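Long-range contacts in S-adenosylmethionine dependent methyltransferase (Mesorhizobium loti, PDB 3BKW), which probably transfers methyl groups from S-adenosylmethionine to a substrate that is not identified, as a member of the class I methyltransferase family: residues G44-D49 with S107-Y112; T129-L134 with S204-E209; Y149-R154 with D170-E175. All coordinates share one frame; numbering follows the deposited sequence.

Interaction 1: residues G44-D49 with S107-Y112. With EDO (1,2-ethanediol), chain F.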
loop_
_atom_site.group_PDB
_atom_site.type_symbol
_atom_site.label_atom_id
_atom_site.label_comp_id
_atom_site.label_asym_id
_atom_site.label_seq_id
_atom_site.Cartn_x
_atom_site.Cartn_y
_atom_site.Cartn_z
ATOM N N GLY A 44 -3.615 -20.307 22.154
ATOM C CA GLY A 44 -4.006 -21.583 21.585
ATOM C C GLY A 44 -3.605 -21.808 20.141
ATOM O O GLY A 44 -3.904 -22.882 19.591
ATOM N N LEU A 45 -2.886 -20.857 19.526
ATOM C CA LEU A 45 -2.543 -20.974 18.110
ATOM C C LEU A 45 -1.268 -21.752 17.858
ATOM O O LEU A 45 -0.382 -21.821 18.705
ATOM C CB LEU A 45 -2.390 -19.594 17.437
ATOM C CG LEU A 45 -3.574 -18.624 17.434
ATOM C CD1 LEU A 45 -3.247 -17.469 16.466
ATOM C CD2 LEU A 45 -4.888 -19.314 17.049
ATOM N N ARG A 46 -1.213 -22.320 16.658
ATOM C CA ARG A 46 -0.036 -22.972 16.112
ATOM C C ARG A 46 0.603 -21.866 15.273
ATOM O O ARG A 46 -0.055 -21.301 14.389
ATOM C CB ARG A 46 -0.422 -24.139 15.244
ATOM C CG ARG A 46 -1.215 -25.220 16.004
ATOM C CD ARG A 46 -1.812 -26.189 15.025
ATOM N NE ARG A 46 -2.810 -25.512 14.196
ATOM C CZ ARG A 46 -3.293 -25.972 13.043
ATOM N NH1 ARG A 46 -2.938 -27.153 12.542
ATOM N NH2 ARG A 46 -4.170 -25.235 12.386
ATOM N N ILE A 47 1.866 -21.552 15.566
ATOM C CA ILE A 47 2.558 -20.416 14.961
ATOM C C ILE A 47 3.897 -20.800 14.363
ATOM O O ILE A 47 4.628 -21.609 14.945
ATOM C CB ILE A 47 2.802 -19.318 16.035
ATOM C CG1 ILE A 47 1.495 -18.930 16.744
ATOM C CG2 ILE A 47 3.480 -18.068 15.412
ATOM C CD1 ILE A 47 1.642 -17.904 17.880
ATOM N N VAL A 48 4.217 -20.220 13.197
ATOM C CA VAL A 48 5.539 -20.367 12.602
ATOM C C VAL A 48 6.171 -18.972 12.520
ATOM O O VAL A 48 5.512 -18.029 12.079
ATOM C CB VAL A 48 5.543 -21.115 11.244
ATOM C CG1 VAL A 48 4.665 -20.426 10.189
ATOM C CG2 VAL A 48 6.980 -21.299 10.738
ATOM N N ASP A 49 7.438 -18.867 12.944
ATOM C CA ASP A 49 8.209 -17.640 12.921
ATOM C C ASP A 49 9.279 -17.800 11.867
ATOM O O ASP A 49 10.190 -18.603 12.036
ATOM C CB ASP A 49 8.824 -17.384 14.305
ATOM C CG ASP A 49 9.590 -16.087 14.386
ATOM O OD1 ASP A 49 9.797 -15.437 13.351
ATOM O OD2 ASP A 49 9.952 -15.691 15.502
ATOM N N SER A 107 -1.069 -26.620 8.766
ATOM C CA SER A 107 -0.396 -26.857 10.059
ATOM C C SER A 107 -0.222 -25.671 10.995
ATOM O O SER A 107 0.233 -25.857 12.149
ATOM C CB SER A 107 0.962 -27.490 9.777
ATOM O OG SER A 107 0.763 -28.790 9.253
ATOM N N PHE A 108 -0.567 -24.468 10.530
ATOM C CA PHE A 108 -0.417 -23.254 11.338
ATOM C C PHE A 108 -1.612 -22.342 11.241
ATOM O O PHE A 108 -2.291 -22.305 10.231
ATOM C CB PHE A 108 0.867 -22.508 10.941
ATOM C CG PHE A 108 2.084 -23.330 11.123
ATOM C CD1 PHE A 108 2.671 -23.437 12.377
ATOM C CD2 PHE A 108 2.612 -24.065 10.061
ATOM C CE1 PHE A 108 3.786 -24.238 12.565
ATOM C CE2 PHE A 108 3.731 -24.852 10.244
ATOM C CZ PHE A 108 4.318 -24.944 11.506
ATOM N N ASP A 109 -1.874 -21.622 12.320
ATOM C CA ASP A 109 -2.935 -20.622 12.375
ATOM C C ASP A 109 -2.373 -19.231 12.097
ATOM O O ASP A 109 -3.121 -18.334 11.709
ATOM C CB ASP A 109 -3.574 -20.629 13.760
ATOM C CG ASP A 109 -4.122 -21.969 14.118
ATOM O OD1 ASP A 109 -5.050 -22.410 13.409
ATOM O OD2 ASP A 109 -3.614 -22.585 15.080
ATOM N N LEU A 110 -1.071 -19.039 12.361
ATOM C CA LEU A 110 -0.404 -17.760 12.178
ATOM C C LEU A 110 1.011 -17.964 11.691
ATOM O O LEU A 110 1.723 -18.795 12.231
ATOM C CB LEU A 110 -0.341 -17.009 13.529
ATOM C CG LEU A 110 0.471 -15.704 13.642
ATOM C CD1 LEU A 110 -0.066 -14.644 12.677
ATOM C CD2 LEU A 110 0.519 -15.212 15.077
ATOM N N ALA A 111 1.393 -17.205 10.668
ATOM C CA ALA A 111 2.766 -17.110 10.216
ATOM C C ALA A 111 3.226 -15.680 10.526
ATOM O O ALA A 111 2.523 -14.711 10.227
ATOM C CB ALA A 111 2.903 -17.434 8.738
ATOM N N TYR A 112 4.364 -15.565 11.194
ATOM C CA TYR A 112 4.973 -14.290 11.566
ATOM C C TYR A 112 6.369 -14.184 10.999
ATOM O O TYR A 112 7.078 -15.167 10.945
ATOM C CB TYR A 112 5.049 -14.196 13.077
ATOM C CG TYR A 112 5.777 -12.984 13.641
ATOM C CD1 TYR A 112 5.090 -11.780 13.872
ATOM C CD2 TYR A 112 7.155 -13.021 13.926
ATOM C CE1 TYR A 112 5.759 -10.657 14.410
ATOM C CE2 TYR A 112 7.829 -11.903 14.462
ATOM C CZ TYR A 112 7.125 -10.734 14.705
ATOM O OH TYR A 112 7.823 -9.655 15.252
HETATM C C1 EDO F . -6.841 -20.214 11.581
HETATM O O1 EDO F . -6.989 -21.579 11.942
HETATM C C2 EDO F . -7.722 -19.364 12.488
HETATM O O2 EDO F . -7.139 -19.258 13.806
HETATM O O HOH W 1 -4.934 -24.127 17.100
#

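Interaction 2: residues T129-L134 with S204-E209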
loop_
_atom_site.group_PDB
_atom_site.type_symbol
_atom_site.label_atom_id
_atom_site.label_comp_id
_atom_site.label_asym_id
_atom_site.label_seq_id
_atom_site.Cartn_x
_atom_site.Cartn_y
_atom_site.Cartn_z
ATOM N N THR A 129 3.851 -20.800 -0.329
ATOM C CA THR A 129 4.219 -21.805 0.670
ATOM C C THR A 129 3.545 -21.516 2.004
ATOM O O THR A 129 2.973 -22.425 2.630
ATOM C CB THR A 129 5.748 -21.890 0.794
ATOM O OG1 THR A 129 6.261 -22.382 -0.450
ATOM C CG2 THR A 129 6.190 -22.833 1.902
ATOM N N VAL A 130 3.585 -20.254 2.423
ATOM C CA VAL A 130 2.914 -19.841 3.659
ATOM C C VAL A 130 1.401 -20.040 3.530
ATOM O O VAL A 130 0.769 -20.558 4.454
ATOM C CB VAL A 130 3.317 -18.406 4.074
ATOM C CG1 VAL A 130 2.459 -17.902 5.269
ATOM C CG2 VAL A 130 4.806 -18.348 4.432
ATOM N N HIS A 131 0.829 -19.678 2.380
ATOM C CA HIS A 131 -0.616 -19.838 2.174
ATOM C C HIS A 131 -1.059 -21.293 2.397
ATOM O O HIS A 131 -2.000 -21.534 3.152
ATOM C CB HIS A 131 -1.041 -19.324 0.793
ATOM C CG HIS A 131 -2.512 -19.406 0.542
ATOM N ND1 HIS A 131 -3.119 -20.534 0.035
ATOM C CD2 HIS A 131 -3.493 -18.490 0.702
ATOM C CE1 HIS A 131 -4.414 -20.311 -0.099
ATOM N NE2 HIS A 131 -4.668 -19.081 0.302
ATOM N N GLN A 132 -0.368 -22.255 1.788
ATOM C CA GLN A 132 -0.750 -23.682 1.953
ATOM C C GLN A 132 -0.511 -24.235 3.373
ATOM O O GLN A 132 -1.203 -25.167 3.793
ATOM C CB GLN A 132 -0.131 -24.582 0.873
ATOM C CG GLN A 132 1.378 -24.728 0.855
ATOM C CD GLN A 132 1.927 -25.738 1.848
ATOM O OE1 GLN A 132 1.474 -26.889 1.898
ATOM N NE2 GLN A 132 2.935 -25.331 2.609
ATOM N N ALA A 133 0.465 -23.660 4.085
ATOM C CA ALA A 133 0.778 -24.040 5.462
ATOM C C ALA A 133 -0.265 -23.545 6.456
ATOM O O ALA A 133 -0.406 -24.135 7.530
ATOM C CB ALA A 133 2.170 -23.501 5.867
ATOM N N LEU A 134 -0.978 -22.473 6.107
ATOM C CA LEU A 134 -1.994 -21.889 6.990
ATOM C C LEU A 134 -3.333 -22.592 6.842
ATOM O O LEU A 134 -3.751 -22.945 5.724
ATOM C CB LEU A 134 -2.171 -20.392 6.709
ATOM C CG LEU A 134 -1.042 -19.466 7.166
ATOM C CD1 LEU A 134 -1.171 -18.062 6.565
ATOM C CD2 LEU A 134 -0.998 -19.410 8.682
ATOM N N SER A 204 -1.312 -14.924 -4.634
ATOM C CA SER A 204 -0.994 -16.119 -3.842
ATOM C C SER A 204 -2.179 -16.681 -3.026
ATOM O O SER A 204 -2.045 -17.749 -2.428
ATOM C CB SER A 204 0.223 -15.847 -2.939
ATOM O OG SER A 204 1.379 -15.569 -3.723
ATOM N N GLY A 205 -3.310 -15.977 -2.983
ATOM C CA GLY A 205 -4.527 -16.424 -2.290
ATOM C C GLY A 205 -4.921 -15.702 -1.015
ATOM O O GLY A 205 -5.941 -16.056 -0.409
ATOM N N PHE A 206 -4.169 -14.669 -0.638
ATOM C CA PHE A 206 -4.421 -13.915 0.590
ATOM C C PHE A 206 -5.350 -12.739 0.345
ATOM O O PHE A 206 -5.381 -12.171 -0.751
ATOM C CB PHE A 206 -3.113 -13.349 1.188
ATOM C CG PHE A 206 -2.201 -14.383 1.785
ATOM C CD1 PHE A 206 -2.411 -14.838 3.086
ATOM C CD2 PHE A 206 -1.107 -14.870 1.073
ATOM C CE1 PHE A 206 -1.561 -15.779 3.672
ATOM C CE2 PHE A 206 -0.220 -15.800 1.662
ATOM C CZ PHE A 206 -0.461 -16.263 2.966
ATOM N N ALA A 207 -6.094 -12.388 1.387
ATOM C CA ALA A 207 -6.870 -11.164 1.418
ATOM C C ALA A 207 -6.019 -10.207 2.241
ATOM O O ALA A 207 -5.522 -10.595 3.291
ATOM C CB ALA A 207 -8.173 -11.390 2.084
ATOM N N ILE A 208 -5.834 -8.968 1.782
ATOM C CA ILE A 208 -5.096 -7.957 2.574
ATOM C C ILE A 208 -6.010 -7.525 3.729
ATOM O O ILE A 208 -7.176 -7.153 3.518
ATOM C CB ILE A 208 -4.710 -6.695 1.750
ATOM C CG1 ILE A 208 -3.976 -7.077 0.455
ATOM C CG2 ILE A 208 -3.917 -5.684 2.606
ATOM C CD1 ILE A 208 -2.760 -8.019 0.659
ATOM N N GLU A 209 -5.487 -7.590 4.947
ATOM C CA GLU A 209 -6.218 -7.215 6.155
ATOM C C GLU A 209 -5.810 -5.846 6.708
ATOM O O GLU A 209 -6.661 -5.080 7.156
ATOM C CB GLU A 209 -6.053 -8.307 7.216
ATOM C CG GLU A 209 -6.806 -8.042 8.516
ATOM C CD GLU A 209 -6.875 -9.255 9.420
ATOM O OE1 GLU A 209 -7.432 -10.279 8.981
ATOM O OE2 GLU A 209 -6.417 -9.167 10.586
HETATM O O HOH W 2 -7.432 -18.297 0.753
#

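Interaction 3: residues Y149-R154 with D170-E175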
loop_
_atom_site.group_PDB
_atom_site.type_symbol
_atom_site.label_atom_id
_atom_site.label_comp_id
_atom_site.label_asym_id
_atom_site.label_seq_id
_atom_site.Cartn_x
_atom_site.Cartn_y
_atom_site.Cartn_z
ATOM N N TYR A 149 12.616 3.398 1.867
ATOM C CA TYR A 149 13.898 3.187 2.497
ATOM C C TYR A 149 14.864 2.393 1.606
ATOM O O TYR A 149 16.065 2.712 1.560
ATOM C CB TYR A 149 13.685 2.498 3.854
ATOM C CG TYR A 149 14.942 2.309 4.656
ATOM C CD1 TYR A 149 15.466 3.340 5.439
ATOM C CD2 TYR A 149 15.608 1.084 4.648
ATOM C CE1 TYR A 149 16.648 3.155 6.184
ATOM C CE2 TYR A 149 16.789 0.892 5.371
ATOM C CZ TYR A 149 17.292 1.927 6.155
ATOM O OH TYR A 149 18.463 1.742 6.865
HETATM N N MSE A 150 14.370 1.371 0.914
HETATM C CA MSE A 150 15.214 0.516 0.059
HETATM C C MSE A 150 15.571 1.076 -1.314
HETATM O O MSE A 150 16.592 0.704 -1.882
HETATM C CB MSE A 150 14.530 -0.833 -0.188
HETATM C CG MSE A 150 14.323 -1.665 1.050
HETATM SE SE MSE A 150 13.712 -3.451 0.564
HETATM C CE MSE A 150 11.940 -2.975 -0.223
ATOM N N ALA A 151 14.705 1.918 -1.871
ATOM C CA ALA A 151 14.879 2.436 -3.240
ATOM C C ALA A 151 16.201 3.114 -3.609
ATOM O O ALA A 151 16.786 2.776 -4.632
ATOM C CB ALA A 151 13.733 3.400 -3.592
ATOM N N PRO A 152 16.661 4.080 -2.795
ATOM C CA PRO A 152 17.777 4.912 -3.270
ATOM C C PRO A 152 19.125 4.229 -3.527
ATOM O O PRO A 152 19.508 3.314 -2.797
ATOM C CB PRO A 152 17.903 5.993 -2.183
ATOM C CG PRO A 152 16.652 5.920 -1.397
ATOM C CD PRO A 152 16.211 4.499 -1.455
ATOM N N ALA A 153 19.817 4.679 -4.571
ATOM C CA ALA A 153 21.158 4.173 -4.881
ATOM C C ALA A 153 22.152 4.579 -3.786
ATOM O O ALA A 153 23.087 3.827 -3.487
ATOM C CB ALA A 153 21.599 4.696 -6.216
ATOM N N ARG A 154 21.955 5.762 -3.204
ATOM C CA ARG A 154 22.784 6.300 -2.128
ATOM C C ARG A 154 21.837 6.715 -1.001
ATOM O O ARG A 154 21.568 7.904 -0.831
ATOM C CB ARG A 154 23.581 7.501 -2.647
ATOM C CG ARG A 154 24.596 7.168 -3.719
ATOM C CD ARG A 154 25.367 8.409 -4.196
ATOM N NE ARG A 154 26.102 9.085 -3.124
ATOM N N ASP A 170 15.347 7.809 -5.408
ATOM C CA ASP A 170 15.548 7.549 -6.839
ATOM C C ASP A 170 15.215 6.076 -7.102
ATOM O O ASP A 170 15.197 5.245 -6.169
ATOM C CB ASP A 170 16.963 7.879 -7.331
ATOM C CG ASP A 170 18.001 6.920 -6.784
ATOM O OD1 ASP A 170 18.383 7.079 -5.625
ATOM O OD2 ASP A 170 18.424 6.006 -7.521
ATOM N N ARG A 171 14.915 5.782 -8.369
ATOM C CA ARG A 171 14.609 4.434 -8.860
ATOM C C ARG A 171 13.567 3.650 -8.037
ATOM O O ARG A 171 13.622 2.430 -7.945
ATOM C CB ARG A 171 15.929 3.653 -9.013
ATOM C CG ARG A 171 16.889 4.316 -10.022
ATOM C CD ARG A 171 18.228 3.609 -10.197
ATOM N NE ARG A 171 18.139 2.286 -10.834
ATOM C CZ ARG A 171 18.375 1.086 -10.270
ATOM N NH1 ARG A 171 18.762 0.936 -8.997
ATOM N NH2 ARG A 171 18.244 -0.009 -11.025
ATOM N N TYR A 172 12.601 4.353 -7.449
ATOM C CA TYR A 172 11.555 3.681 -6.670
ATOM C C TYR A 172 10.791 2.643 -7.476
ATOM O O TYR A 172 10.418 1.591 -6.936
ATOM C CB TYR A 172 10.586 4.698 -6.087
ATOM C CG TYR A 172 9.511 4.125 -5.177
ATOM C CD1 TYR A 172 9.725 3.992 -3.799
ATOM C CD2 TYR A 172 8.267 3.758 -5.694
ATOM C CE1 TYR A 172 8.717 3.504 -2.960
ATOM C CE2 TYR A 172 7.250 3.272 -4.872
ATOM C CZ TYR A 172 7.478 3.144 -3.500
ATOM O OH TYR A 172 6.483 2.657 -2.681
ATOM N N LEU A 173 10.578 2.913 -8.769
ATOM C CA LEU A 173 9.838 1.981 -9.629
ATOM C C LEU A 173 10.714 0.961 -10.352
ATOM O O LEU A 173 10.185 0.136 -11.131
ATOM C CB LEU A 173 8.946 2.740 -10.616
ATOM C CG LEU A 173 7.769 3.573 -10.084
ATOM C CD1 LEU A 173 6.855 2.724 -9.184
ATOM C CD2 LEU A 173 8.176 4.853 -9.372
ATOM N N VAL A 174 12.030 0.988 -10.095
ATOM C CA VAL A 174 12.958 0.038 -10.708
ATOM C C VAL A 174 13.199 -1.026 -9.651
ATOM O O VAL A 174 13.962 -0.818 -8.716
ATOM C CB VAL A 174 14.279 0.691 -11.144
ATOM C CG1 VAL A 174 15.157 -0.338 -11.852
ATOM C CG2 VAL A 174 14.000 1.871 -12.033
ATOM N N GLU A 175 12.548 -2.173 -9.804
ATOM C CA GLU A 175 12.625 -3.244 -8.819
ATOM C C GLU A 175 13.808 -4.129 -9.078
ATOM O O GLU A 175 14.284 -4.227 -10.216
ATOM C CB GLU A 175 11.322 -4.028 -8.794
ATOM C CG GLU A 175 10.158 -3.188 -8.290
ATOM C CD GLU A 175 8.840 -3.923 -8.271
ATOM O OE1 GLU A 175 8.595 -4.796 -9.148
ATOM O OE2 GLU A 175 8.035 -3.621 -7.379
HETATM O O HOH W 3 18.481 3.325 -6.677
HETATM O O HOH W 4 20.374 7.884 -4.324
#

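Interaction 1: residues G44-D49 with S107-Y112
Arg46 holds Asp109 side-on with two nitrogens, one to each carboxylate oxygen. NH2 of Arg46 donates to OD1 of Asp109 at 3.1 Å in a nearly straight salt bridge, and NE of Arg46 reaches OD2 of Asp109 at 3.2 Å. Both oxygens lie close to the guanidinium plane, but both are met from above the carboxylate plane, the two planes being 52° apart. The backbone N of Arg46 also bonds OD2 of Asp109, at 2.9 Å, on its anti lone pair. A bend at chi3 (-65°) turns the arginine head back over the peptide between Ser107 and Phe108. With an alanine for Arg46, Asp109 would probably lose its charged mate, keeping the backbone N at OD2 but with OD1 less fixed. Ser135 takes a further bond from NH2 of Arg46, and a 1,2-ethanediol, probably from the crystallisation liquor, donates to OD1 of Asp109.

The chain turns at Asp109, and beyond it the strands run parallel. The O of Arg46 accepts from the N of both Asp109 and Leu110. Then Val48 N bonds Leu110 O at 3.0 Å, and Tyr112 N bonds Val48 O at 2.9 Å. CB of Val48 sits over the Phe108 ring, 3.8 Å from its centroid, a CH-pi contact. On the other face Ile47 and Leu110 lie side by side. Helix 56-63 covers Ile47 and Asp49. These are neighbouring central strands of the Rossmann-like class I methyltransferase fold.

Interaction 2: residues T129-L134 with S204-E209
His131 turns its ring edge to the face of Phe206, a T-shaped pair that joins helix 123-133 to the loop that leads into strand 207-213, outermost in the sheet of this chain, in the Rossmann-like fold. The planes stand at 90° and the centroids are 5.3 Å apart. CD2 of His131 is the atom over the centre of the phenyl ring. CG of His131 lies anti to the backbone N (chi1 -178°), which carries the imidazole off the helix toward the loop at Gly205. There one imidazole face receives the O of Ser204, 3.4 Å from CG of His131.

Phe206 is also met at its rim. CD1 of Leu134 lies at the phenyl edge, 3.7 Å from CE1 of Phe206, and CG1 of Val130 is 4.1 Å from CZ of Phe206. Both side chains cross Phe206 at about a right angle. The CZ end of the ring also reaches the helix backbone, 3.7 Å from CA of His131. Leu201 of helix 194-203 and Ala241 of strand 236-242 also pack on Phe206.

Gly205 ends helix 194-203 in a Schellman motif with positive phi (109°). A CB at Gly205 would be jammed against the O of Ser204 and would also come too near NE2 of His131, which is consistent with glycine here. In the imidazole plane, a water lies 2.9 Å from NE2 of His131 and donates to the O of Gly205, also at 2.9 Å.

Interaction 3: residues Y149-R154 with D170-E175
OD1 of Asp170 receives two hydrogen bonds. The backbone N of Ala153 donates at 3.0 Å, with an N-H...O angle of 157°, and OD1 accepts with its syn lone pair. A water, unusually close, donates to OD1 of Asp170 and accepts from the backbone N of Arg154. So the carboxylate reaches the N of Ala153 directly and, it appears, that of Arg154 through water. CG of Asp170 stands between its own backbone N and carbonyl carbon (chi1 69°), and this brings the carboxylate across to the other chain segment.

OD2 of Asp170 works through a second water, which donates to it at 2.8 Å and to the O of Ala151 at 2.7 Å. The same water takes a weak bond from NH1 of Arg171. Arg178 also donates to the O of Ala151. The backbone N of Asp170 is buried here and has no partner in the model. Carbon atoms also touch the carboxylate: CA of Pro152 is 3.3 Å from OD1 of Asp170, and CB of Ala153 is near OD2 of Asp170.

The contact ties the chain following helix 147-150 to the loop after the hairpin strand 165-169. This region is an excursion from the main sheet, between strands 138-145 and 207-213. The loop continues into a type I beta turn from Arg171 to Val174.

CB of Ala151 points at this loop and lies 3.8 Å from CA of Tyr172. It also meets CD1 of Tyr172 obliquely. The phenol reaches the dimer partner: OH of Tyr172 bonds Glu213 of the second subunit, and N of Arg171 bonds Asp232 of that subunit.

Overall arrangement
Interactions 1 and 2 are neighbours, with centres 12 Å apart, and both reach the seven-stranded mixed sheet. Strand 108-114 leads on to helix 123-133, and the two contacts touch: the O of Ala133 probably accepts from the N of Ser107 and of Phe108, and Ala111 packs on Val130. Interaction 3 lies apart, about 33 Å centre to centre from interaction 1 and about 27 Å from interaction 2. Along the chain interaction 1 closes first. Both segments of interaction 3 come between the two of interaction 2. Interaction 1 lies within the sheet, interaction 2 joins a helix to the chain entering it, and interactions 2 and 3 meet the second subunit.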